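Local coordinates for SusD-like carbohydrate binding protein BF1063 (PDB 3I4G) that probably binds carbohydrate at the outer membrane of Bacteroides fragilis, as SusD-like proteins do, at residues G52-E57 against F360-Y365; Q268-A273 against S279-A284. One frame throughout, in Å; residues are numbered along the deposited sequence.

Contact 1 of 2, residues G52-E57 against F360-Y365; sequences GMIMME and FMMRKY
Met362, a selenomethionine at the end of strand 360-362, reaches Ile54 with SE, which lies 4.0 Å from Ile54 CG2. Its CG stands anti to the backbone N (chi1 179°) and the next bond is extended as well, so the long chain spans the gap before bending at its last torsion; it meets the branched isoleucine at about a right angle. A supple, unbranched side chain suits this place, since the two backbones are well separated. Strand 360-362 pairs antiparallel with strand 323-325, and the contact sets this small sheet of the SusD-family fold against helix 50-54, from a distant, N-terminal part of the chain. Past the strand, Lys364 lays CG over one face of the Tyr365 ring, while its NZ runs on to a salt bridge with Glu451. Tyr365 has SE of Met362 at its ring edge, in plane, and offers its other face to Ile54 CD1, a CH-pi contact 3.8 Å from the ring centroid and 18° off the normal. A flat aromatic face suits a methyl group, and a branched isoleucine can serve both partners, CG2 meeting the selenium while the other branch covers the ring, with Ile54 CG1 3.7 Å from Tyr365 OH.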
loop_
_atom_site.group_PDB
_atom_site.type_symbol
_atom_site.label_atom_id
_atom_site.label_comp_id
_atom_site.label_asym_id
_atom_site.label_seq_id
_atom_site.Cartn_x
_atom_site.Cartn_y
_atom_site.Cartn_z
ATOM N N GLY A 52 -0.802 4.394 7.511
ATOM C CA GLY A 52 -1.942 4.526 6.642
ATOM C C GLY A 52 -1.900 3.698 5.386
ATOM O O GLY A 52 -2.956 3.284 4.890
HETATM N N MSE A 53 -0.688 3.447 4.890
HETATM C CA MSE A 53 -0.483 2.713 3.662
HETATM C C MSE A 53 0.084 1.315 3.906
HETATM O O MSE A 53 -0.640 0.332 3.838
HETATM C CB MSE A 53 0.433 3.526 2.728
HETATM C CG MSE A 53 0.723 2.866 1.341
HETATM SE SE MSE A 53 1.576 4.030 0.114
HETATM C CE MSE A 53 3.335 4.017 0.998
ATOM N N ILE A 54 1.357 1.207 4.250
ATOM C CA ILE A 54 2.024 -0.101 4.413
ATOM C C ILE A 54 1.287 -0.983 5.376
ATOM O O ILE A 54 1.003 -2.158 5.077
ATOM C CB ILE A 54 3.488 0.108 4.837
ATOM C CG1 ILE A 54 4.270 0.759 3.706
ATOM C CG2 ILE A 54 4.159 -1.218 5.242
ATOM C CD1 ILE A 54 5.589 1.426 4.186
HETATM N N MSE A 55 0.885 -0.426 6.517
HETATM C CA MSE A 55 0.229 -1.270 7.502
HETATM C C MSE A 55 -1.193 -1.637 7.164
HETATM O O MSE A 55 -1.739 -2.506 7.859
HETATM C CB MSE A 55 0.322 -0.644 8.883
HETATM C CG MSE A 55 1.763 -0.535 9.360
HETATM SE SE MSE A 55 1.922 0.177 11.147
HETATM C CE MSE A 55 3.727 -0.211 11.449
HETATM N N MSE A 56 -1.782 -1.099 6.096
HETATM C CA MSE A 56 -3.034 -1.657 5.625
HETATM C C MSE A 56 -2.840 -3.110 5.232
HETATM O O MSE A 56 -3.818 -3.836 5.108
HETATM C CB MSE A 56 -3.632 -0.905 4.428
HETATM C CG MSE A 56 -4.213 0.396 4.776
HETATM SE SE MSE A 56 -5.397 1.048 3.374
HETATM C CE MSE A 56 -7.123 1.021 4.269
ATOM N N GLU A 57 -1.610 -3.572 5.021
ATOM C CA GLU A 57 -1.426 -4.984 4.725
ATOM C C GLU A 57 -1.922 -5.850 5.885
ATOM O O GLU A 57 -2.283 -7.011 5.678
ATOM C CB GLU A 57 0.047 -5.300 4.407
ATOM C CG GLU A 57 0.221 -6.283 3.303
ATOM C CD GLU A 57 0.089 -5.709 1.921
ATOM O OE1 GLU A 57 -0.471 -4.624 1.720
ATOM O OE2 GLU A 57 0.490 -6.389 0.998
ATOM N N PHE A 360 7.224 -14.394 10.948
ATOM C CA PHE A 360 7.773 -13.647 9.811
ATOM C C PHE A 360 7.927 -12.191 10.219
ATOM O O PHE A 360 7.250 -11.684 11.137
ATOM C CB PHE A 360 6.866 -13.730 8.593
ATOM C CG PHE A 360 6.703 -15.123 8.027
ATOM C CD1 PHE A 360 7.745 -15.707 7.334
ATOM C CD2 PHE A 360 5.517 -15.841 8.175
ATOM C CE1 PHE A 360 7.610 -16.964 6.776
ATOM C CE2 PHE A 360 5.385 -17.097 7.616
ATOM C CZ PHE A 360 6.420 -17.662 6.950
HETATM N N MSE A 361 8.777 -11.517 9.469
HETATM C CA MSE A 361 8.982 -10.089 9.560
HETATM C C MSE A 361 9.096 -9.510 8.166
HETATM O O MSE A 361 9.347 -10.240 7.201
HETATM C CB MSE A 361 10.227 -9.785 10.365
HETATM C CG MSE A 361 10.158 -10.190 11.824
HETATM SE SE MSE A 361 8.857 -9.034 12.814
HETATM C CE MSE A 361 9.860 -7.559 12.925
HETATM N N MSE A 362 8.931 -8.190 8.053
HETATM C CA MSE A 362 9.083 -7.514 6.766
HETATM C C MSE A 362 10.514 -7.054 6.551
HETATM O O MSE A 362 11.069 -6.314 7.339
HETATM C CB MSE A 362 8.143 -6.292 6.676
HETATM C CG MSE A 362 8.258 -5.526 5.365
HETATM SE SE MSE A 362 6.928 -4.101 5.257
HETATM C CE MSE A 362 7.762 -2.947 6.448
ATOM N N ARG A 363 11.099 -7.479 5.439
ATOM C CA ARG A 363 12.437 -7.031 4.999
ATOM C C ARG A 363 12.333 -5.779 4.124
ATOM O O ARG A 363 13.227 -4.919 4.144
ATOM C CB ARG A 363 13.155 -8.148 4.223
ATOM C CG ARG A 363 14.630 -7.870 4.019
ATOM C CD ARG A 363 15.330 -8.861 3.129
ATOM N NE ARG A 363 15.484 -10.205 3.684
ATOM C CZ ARG A 363 16.505 -10.597 4.442
ATOM N NH1 ARG A 363 17.417 -9.735 4.866
ATOM N NH2 ARG A 363 16.583 -11.853 4.842
ATOM N N LYS A 364 11.280 -5.679 3.326
ATOM C CA LYS A 364 11.067 -4.545 2.420
ATOM C C LYS A 364 11.121 -3.243 3.204
ATOM O O LYS A 364 10.646 -3.185 4.331
ATOM C CB LYS A 364 9.747 -4.684 1.699
ATOM C CG LYS A 364 9.506 -3.673 0.585
ATOM C CD LYS A 364 8.275 -3.999 -0.256
ATOM C CE LYS A 364 8.543 -5.115 -1.304
ATOM N NZ LYS A 364 7.352 -5.454 -2.143
ATOM N N TYR A 365 11.724 -2.219 2.563
ATOM C CA TYR A 365 11.866 -0.831 3.034
ATOM C C TYR A 365 13.061 -0.580 3.954
ATOM O O TYR A 365 13.304 0.562 4.322
ATOM C CB TYR A 365 10.581 -0.337 3.719
ATOM C CG TYR A 365 9.341 -0.342 2.881
ATOM C CD1 TYR A 365 9.156 0.561 1.835
ATOM C CD2 TYR A 365 8.314 -1.246 3.141
ATOM C CE1 TYR A 365 8.011 0.543 1.060
ATOM C CE2 TYR A 365 7.181 -1.279 2.353
ATOM C CZ TYR A 365 7.016 -0.376 1.332
ATOM O OH TYR A 365 5.871 -0.389 0.608
#

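Contact 2 of 2, residues Q268-A273 against S279-A284; sequences QHALSA and SLVNPA
A water donates to both Ala270 O and Val281 O, 2.7 Å from the latter. It ties the last turn of helix 266-270 to strand 281-283, which pairs antiparallel with strand 63-65 in the SusD-family fold; the chain leaves the helix at Leu271 and doubles back through a short loop. Two backbone bonds close that return. Leu280 N gives a 2.8 Å bond to His269 O, nearly straight at 165° and in the carbonyl plane; Ser279 N reaches Leu271 O at 2.9 Å. The backbone of Ser279 is in the left-handed helical region, and Asn282 ND2 bonds its O at 2.9 Å, besides meeting Val281 O almost broadside to the C=O. Small Ala270 lets the strand come close, its CB meeting Val281 CG2 at 3.7 Å. The His269 ring is held by a hydrogen bond between ND1 and Tyr50 OH and by an edge-to-face meeting with Trp278, while NE2 bonds a sulfonate oxygen of a HEPES molecule, probably from the crystallisation liquor, which may mark a pocket. A chi1 of -175° swings the branched Leu280 alongside the histidine, where its CD2 makes a CH-pi contact over the face, 3.7 Å from the His269 ring centroid.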
loop_
_atom_site.group_PDB
_atom_site.type_symbol
_atom_site.label_atom_id
_atom_site.label_comp_id
_atom_site.label_asym_id
_atom_site.label_seq_id
_atom_site.Cartn_x
_atom_site.Cartn_y
_atom_site.Cartn_z
ATOM N N GLN A 268 11.468 1.961 13.946
ATOM C CA GLN A 268 11.131 1.695 15.336
ATOM C C GLN A 268 9.968 0.737 15.423
ATOM O O GLN A 268 9.913 -0.153 16.300
ATOM C CB GLN A 268 10.769 3.015 16.018
ATOM C CG GLN A 268 10.261 2.841 17.462
ATOM C CD GLN A 268 11.336 2.390 18.403
ATOM O OE1 GLN A 268 12.030 3.228 18.990
ATOM N NE2 GLN A 268 11.535 1.078 18.509
ATOM N N HIS A 269 8.984 0.932 14.569
ATOM C CA HIS A 269 7.802 0.118 14.632
ATOM C C HIS A 269 7.931 -1.270 14.066
ATOM O O HIS A 269 7.313 -2.188 14.616
ATOM C CB HIS A 269 6.594 0.792 13.922
ATOM C CG HIS A 269 5.509 1.177 14.877
ATOM N ND1 HIS A 269 4.834 2.377 14.800
ATOM C CD2 HIS A 269 4.977 0.500 15.919
ATOM C CE1 HIS A 269 3.950 2.426 15.788
ATOM N NE2 HIS A 269 4.015 1.302 16.481
ATOM N N ALA A 270 8.706 -1.425 13.005
ATOM C CA ALA A 270 8.668 -2.674 12.224
ATOM C C ALA A 270 9.948 -3.495 12.172
ATOM O O ALA A 270 9.924 -4.586 11.618
ATOM C CB ALA A 270 8.189 -2.401 10.802
ATOM N N LEU A 271 11.061 -2.969 12.685
ATOM C CA LEU A 271 12.227 -3.804 12.907
ATOM C C LEU A 271 11.926 -4.756 14.066
ATOM O O LEU A 271 11.004 -4.539 14.867
ATOM C CB LEU A 271 13.475 -2.969 13.242
ATOM C CG LEU A 271 13.975 -2.113 12.094
ATOM C CD1 LEU A 271 15.168 -1.218 12.526
ATOM C CD2 LEU A 271 14.397 -2.933 10.835
ATOM N N SER A 272 12.730 -5.820 14.197
ATOM C CA SER A 272 12.580 -6.743 15.307
ATOM C C SER A 272 13.452 -6.286 16.481
ATOM O O SER A 272 14.280 -5.364 16.356
ATOM C CB SER A 272 12.895 -8.180 14.873
ATOM O OG SER A 272 14.283 -8.392 14.779
ATOM N N ALA A 273 13.282 -6.925 17.622
ATOM C CA ALA A 273 13.979 -6.493 18.834
ATOM C C ALA A 273 15.483 -6.448 18.693
ATOM O O ALA A 273 16.110 -5.552 19.243
ATOM C CB ALA A 273 13.580 -7.409 19.998
ATOM N N SER A 279 8.428 -4.848 16.171
ATOM C CA SER A 279 7.832 -5.978 15.432
ATOM C C SER A 279 6.348 -5.821 15.189
ATOM O O SER A 279 5.593 -6.778 15.282
ATOM C CB SER A 279 8.090 -7.318 16.149
ATOM O OG SER A 279 9.484 -7.542 16.360
ATOM N N LEU A 280 5.890 -4.626 14.838
ATOM C CA LEU A 280 4.430 -4.444 14.640
ATOM C C LEU A 280 3.914 -5.113 13.366
ATOM O O LEU A 280 2.799 -5.602 13.346
ATOM C CB LEU A 280 4.070 -2.958 14.660
ATOM C CG LEU A 280 2.567 -2.647 14.584
ATOM C CD1 LEU A 280 1.790 -3.356 15.676
ATOM C CD2 LEU A 280 2.278 -1.148 14.634
ATOM N N VAL A 281 4.712 -5.090 12.286
ATOM C CA VAL A 281 4.334 -5.623 10.947
ATOM C C VAL A 281 4.708 -7.088 10.805
ATOM O O VAL A 281 5.871 -7.418 10.857
ATOM C CB VAL A 281 4.998 -4.806 9.823
ATOM C CG1 VAL A 281 4.555 -5.347 8.472
ATOM C CG2 VAL A 281 4.666 -3.345 9.993
ATOM N N ASN A 282 3.721 -8.000 10.696
ATOM C CA ASN A 282 3.964 -9.450 10.695
ATOM C C ASN A 282 3.359 -10.180 9.480
ATOM O O ASN A 282 2.156 -10.467 9.458
ATOM C CB ASN A 282 3.347 -10.070 11.974
ATOM C CG ASN A 282 3.839 -9.503 13.308
ATOM O OD1 ASN A 282 3.207 -9.764 14.322
ATOM N ND2 ASN A 282 4.999 -8.828 13.343
ATOM N N PRO A 283 4.160 -10.472 8.446
ATOM C CA PRO A 283 3.639 -11.240 7.308
ATOM C C PRO A 283 3.064 -12.571 7.733
ATOM O O PRO A 283 3.505 -13.162 8.698
ATOM C CB PRO A 283 4.876 -11.414 6.414
ATOM C CG PRO A 283 5.775 -10.244 6.778
ATOM C CD PRO A 283 5.546 -10.053 8.258
ATOM N N ALA A 284 2.060 -13.025 7.006
ATOM C CA ALA A 284 1.367 -14.261 7.285
ATOM C C ALA A 284 1.762 -15.414 6.380
ATOM O O ALA A 284 2.288 -15.233 5.275
ATOM C CB ALA A 284 -0.141 -14.046 7.127
HETATM O O HOH W 1 8.235 -6.309 10.063
#

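In the fold
Both contacts are buried, but contact 1 lies nearer the middle of the chain, its centre about 8 Å from the chain's centre, against about 16 Å for contact 2. Contact 1 brings together parts some 300 residues apart and relies on apolar side chains, whereas contact 2, nested within that long loop, closes a short turn with backbone hydrogen bonds and a bridging water. They hold different elements yet meet directly, their centres about 8 Å apart: Met361 CE packs 3.2 Å from Ala270 O, and Met55 CE lies 3.6 Å from Val281 CG2. Met362 also touches Val281, giving strand 281-283 neighbours from both segments of contact 1, while His269 of contact 2 meets the buffer molecule.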